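Local coordinates for type IV pilus biogenesis protein PilB (Streptococcus sanguinis, PDB 7B7P) that probably mediates adhesion as a minor type IV pilin carrying a metal-binding von Willebrand factor A-like module, at residues Asp169-Asp175 with Leu250-Thr256. Residues are numbered along the deposited sequence; the frame is centred on the assembly and turned at random.
Sequences DTSGSMD and LNPDGVT
Thr170 and Gly172 join Asp253 and Gly254 through two backbone hydrogen bonds that tie one loop to the other. Asp253 N donates to Thr170 O at 2.9 Å. Gly172 N donates to Gly254 O at 3.1 Å, and both bonds are nearly straight. At Gly254 a side chain would collide with the carbonyl oxygen of Asp253, and the positive phi is one that glycine adopts readily, so glycine suits this turn of the chain.

Within 169-175, side-chain bonds run from Ser171 to Asp169. The extended first torsion of Asp169 (chi1 -173°) swings the carboxylate toward the N-H and hydroxyl of Ser171, and OD1 accepts from both: Ser171 N at 2.8 Å, which closes an Asx turn, and Ser171 OG on the syn side. Its OD2 is held by Thr283 OG1 and Asp284 N, so both carboxylate oxygens are engaged and the group's rotation is fixed. Asp169, Ser171 and Ser173 form the DxSxS signature of a metal ion-dependent adhesion site (MIDAS) in the von Willebrand factor A fold, where the loop follows strand 162-169. A magnesium ion lies about 3 Å from the Ser171 side chain. Ser173 and Asp284 are known magnesium-binding residues of this protein; here Ser173 OG hydrogen-bonds Asp284 OD2. Thr256, by position, is probably the threonine of the same motif: its CG2 approaches Asp169 OD2 at 3.4 Å, while OG1 lies 3.7 Å from Ser171 OG.

Packing centres on Pro252, whose rigid ring lacks an N-H and presents its CB and CG carbons. CB makes an apolar contact with Met174 CB at 4.0 Å. Two other contacts are to oxygen: CA makes a C-H...O contact to Thr170 O, and CG meets Asp175 OD1 at 3.2 Å where the carboxylate side chain crosses the ring. Beyond it, the methyl CG2 of Thr170 rests on Leu250 CD2, the two side chains running roughly perpendicular, and Leu250 also reaches helix 191-209.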
ATOM      1  N   ASP A 169      -0.529 -12.447 -14.966  1.00 56.78           N
ATOM      2  CA  ASP A 169      -1.091 -13.583 -15.670  1.00 58.92           C
ATOM      3  C   ASP A 169      -0.813 -13.447 -17.172  1.00 63.54           C
ATOM      4  O   ASP A 169      -1.115 -12.416 -17.782  1.00 64.07           O
ATOM      5  CB  ASP A 169      -2.597 -13.627 -15.363  1.00 54.61           C
ATOM      6  CG  ASP A 169      -3.312 -14.870 -15.891  1.00 58.51           C
ATOM      7  OD1 ASP A 169      -2.932 -15.459 -16.923  1.00 63.51           O
ATOM      8  OD2 ASP A 169      -4.342 -15.232 -15.282  1.00 60.85           O
ATOM      9  N   THR A 170      -0.189 -14.475 -17.756  1.00 60.17           N
ATOM     10  CA  THR A 170       0.094 -14.535 -19.187  1.00 62.07           C
ATOM     11  C   THR A 170      -0.547 -15.761 -19.819  1.00 60.84           C
ATOM     12  O   THR A 170      -0.046 -16.279 -20.815  1.00 67.14           O
ATOM     13  CB  THR A 170       1.603 -14.521 -19.490  1.00 62.99           C
ATOM     14  OG1 THR A 170       2.223 -15.741 -19.048  1.00 63.23           O
ATOM     15  CG2 THR A 170       2.316 -13.338 -18.851  1.00 59.05           C
ATOM     16  N   SER A 171      -1.675 -16.214 -19.281  1.00 59.16           N
ATOM     17  CA  SER A 171      -2.357 -17.357 -19.871  1.00 61.91           C
ATOM     18  C   SER A 171      -2.930 -17.016 -21.263  1.00 64.47           C
ATOM     19  O   SER A 171      -2.990 -15.857 -21.686  1.00 63.76           O
ATOM     20  CB  SER A 171      -3.460 -17.854 -18.939  1.00 59.14           C
ATOM     21  OG  SER A 171      -4.498 -16.909 -18.820  1.00 63.70           O
ATOM     22  N   GLY A 172      -3.374 -18.061 -21.970  1.00 65.17           N
ATOM     23  CA  GLY A 172      -3.858 -17.883 -23.330  1.00 67.69           C
ATOM     24  C   GLY A 172      -5.078 -16.987 -23.433  1.00 68.33           C
ATOM     25  O   GLY A 172      -5.254 -16.282 -24.430  1.00 71.56           O
ATOM     26  N   SER A 173      -5.928 -16.985 -22.402  1.00 67.33           N
ATOM     27  CA  SER A 173      -7.084 -16.095 -22.386  1.00 69.16           C
ATOM     28  C   SER A 173      -6.691 -14.624 -22.548  1.00 65.69           C
ATOM     29  O   SER A 173      -7.528 -13.800 -22.942  1.00 65.98           O
ATOM     30  CB  SER A 173      -7.869 -16.305 -21.075  1.00 66.91           C
ATOM     31  OG  SER A 173      -7.144 -15.793 -19.962  1.00 61.99           O
ATOM     32  N   MET A 174      -5.442 -14.268 -22.247  1.00 64.21           N
ATOM     33  CA  MET A 174      -5.040 -12.868 -22.330  1.00 64.47           C
ATOM     34  C   MET A 174      -4.874 -12.375 -23.776  1.00 69.43           C
ATOM     35  O   MET A 174      -4.573 -11.193 -23.977  1.00 63.09           O
ATOM     36  CB  MET A 174      -3.747 -12.645 -21.547  1.00 63.61           C
ATOM     37  CG  MET A 174      -3.904 -12.795 -20.047  1.00 60.63           C
ATOM     38  SD  MET A 174      -4.692 -11.395 -19.277  1.00 65.21           S
ATOM     39  CE  MET A 174      -3.337 -10.228 -19.185  1.00 62.98           C
ATOM     40  N   ASP A 175      -5.083 -13.243 -24.773  1.00 70.46           N
ATOM     41  CA  ASP A 175      -5.170 -12.814 -26.160  1.00 71.85           C
ATOM     42  C   ASP A 175      -6.565 -12.379 -26.567  1.00 70.67           C
ATOM     43  O   ASP A 175      -6.712 -11.772 -27.629  1.00 76.48           O
ATOM     44  CB  ASP A 175      -4.739 -13.931 -27.110  1.00 70.34           C
ATOM     45  CG  ASP A 175      -3.324 -13.784 -27.561  1.00 72.09           C
ATOM     46  OD1 ASP A 175      -2.791 -12.640 -27.522  1.00 77.09           O
ATOM     47  OD2 ASP A 175      -2.748 -14.826 -27.935  1.00 70.44           O
ATOM     48  N   LEU A 250       5.620 -11.431 -22.535  1.00 78.33           N
ATOM     49  CA  LEU A 250       4.217 -11.452 -22.111  1.00 72.42           C
ATOM     50  C   LEU A 250       3.315 -12.031 -23.195  1.00 76.36           C
ATOM     51  O   LEU A 250       2.191 -11.575 -23.407  1.00 72.67           O
ATOM     52  CB  LEU A 250       3.731 -10.060 -21.722  1.00 73.62           C
ATOM     53  CG  LEU A 250       4.462  -9.306 -20.622  1.00 75.82           C
ATOM     54  CD1 LEU A 250       4.106  -7.827 -20.744  1.00 68.87           C
ATOM     55  CD2 LEU A 250       4.075  -9.849 -19.249  1.00 68.48           C
ATOM     56  N   ASN A 251       3.813 -13.028 -23.904  1.00 74.28           N
ATOM     57  CA  ASN A 251       3.035 -13.612 -24.974  1.00 70.64           C
ATOM     58  C   ASN A 251       2.000 -14.573 -24.396  1.00 75.84           C
ATOM     59  O   ASN A 251       2.372 -15.507 -23.680  1.00 73.50           O
ATOM     60  CB  ASN A 251       3.951 -14.323 -25.950  1.00 73.49           C
ATOM     61  CG  ASN A 251       3.246 -14.726 -27.198  1.00 77.40           C
ATOM     62  OD1 ASN A 251       3.096 -15.914 -27.479  1.00 82.37           O
ATOM     63  ND2 ASN A 251       2.772 -13.738 -27.958  1.00 87.36           N
ATOM     64  N   PRO A 252       0.708 -14.379 -24.664  1.00 73.67           N
ATOM     65  CA  PRO A 252      -0.314 -15.185 -23.983  1.00 70.15           C
ATOM     66  C   PRO A 252      -0.259 -16.637 -24.421  1.00 73.46           C
ATOM     67  O   PRO A 252      -0.228 -16.931 -25.619  1.00 70.79           O
ATOM     68  CB  PRO A 252      -1.632 -14.519 -24.398  1.00 68.56           C
ATOM     69  CG  PRO A 252      -1.238 -13.093 -24.725  1.00 68.24           C
ATOM     70  CD  PRO A 252       0.127 -13.215 -25.353  1.00 69.41           C
ATOM     71  N   ASP A 253      -0.246 -17.541 -23.425  1.00 68.89           N
ATOM     72  CA  ASP A 253      -0.204 -18.993 -23.622  1.00 73.39           C
ATOM     73  C   ASP A 253      -0.224 -19.727 -22.275  1.00 66.63           C
ATOM     74  O   ASP A 253       0.410 -19.272 -21.320  1.00 64.39           O
ATOM     75  CB  ASP A 253       1.044 -19.400 -24.416  1.00 69.06           C
ATOM     76  CG  ASP A 253       1.055 -20.874 -24.766  1.00 73.91           C
ATOM     77  OD1 ASP A 253       0.152 -21.328 -25.512  1.00 77.86           O
ATOM     78  OD2 ASP A 253       1.971 -21.585 -24.287  1.00 81.64           O
ATOM     79  N   GLY A 254      -0.942 -20.846 -22.185  1.00 64.54           N
ATOM     80  CA  GLY A 254      -0.992 -21.641 -20.962  1.00 67.04           C
ATOM     81  C   GLY A 254      -2.241 -21.423 -20.116  1.00 62.05           C
ATOM     82  O   GLY A 254      -3.199 -20.744 -20.501  1.00 63.33           O
ATOM     83  N   VAL A 255      -2.214 -22.030 -18.925  1.00 64.08           N
ATOM     84  CA  VAL A 255      -3.301 -21.936 -17.950  1.00 60.46           C
ATOM     85  C   VAL A 255      -2.913 -20.952 -16.842  1.00 61.84           C
ATOM     86  O   VAL A 255      -2.053 -20.093 -17.040  1.00 57.85           O
ATOM     87  CB  VAL A 255      -3.644 -23.330 -17.391  1.00 65.42           C
ATOM     88  CG1 VAL A 255      -4.408 -24.130 -18.433  1.00 62.82           C
ATOM     89  CG2 VAL A 255      -2.365 -24.066 -16.965  1.00 56.80           C
ATOM     90  N   THR A 256      -3.538 -21.048 -15.668  1.00 64.63           N
ATOM     91  CA  THR A 256      -3.429 -20.006 -14.647  1.00 57.99           C
ATOM     92  C   THR A 256      -2.933 -20.618 -13.338  1.00 55.41           C
ATOM     93  O   THR A 256      -3.690 -21.290 -12.633  1.00 56.46           O
ATOM     94  CB  THR A 256      -4.784 -19.298 -14.472  1.00 58.83           C
ATOM     95  OG1 THR A 256      -5.242 -18.837 -15.753  1.00 61.92           O
ATOM     96  CG2 THR A 256      -4.679 -18.097 -13.509  1.00 52.22           C
TER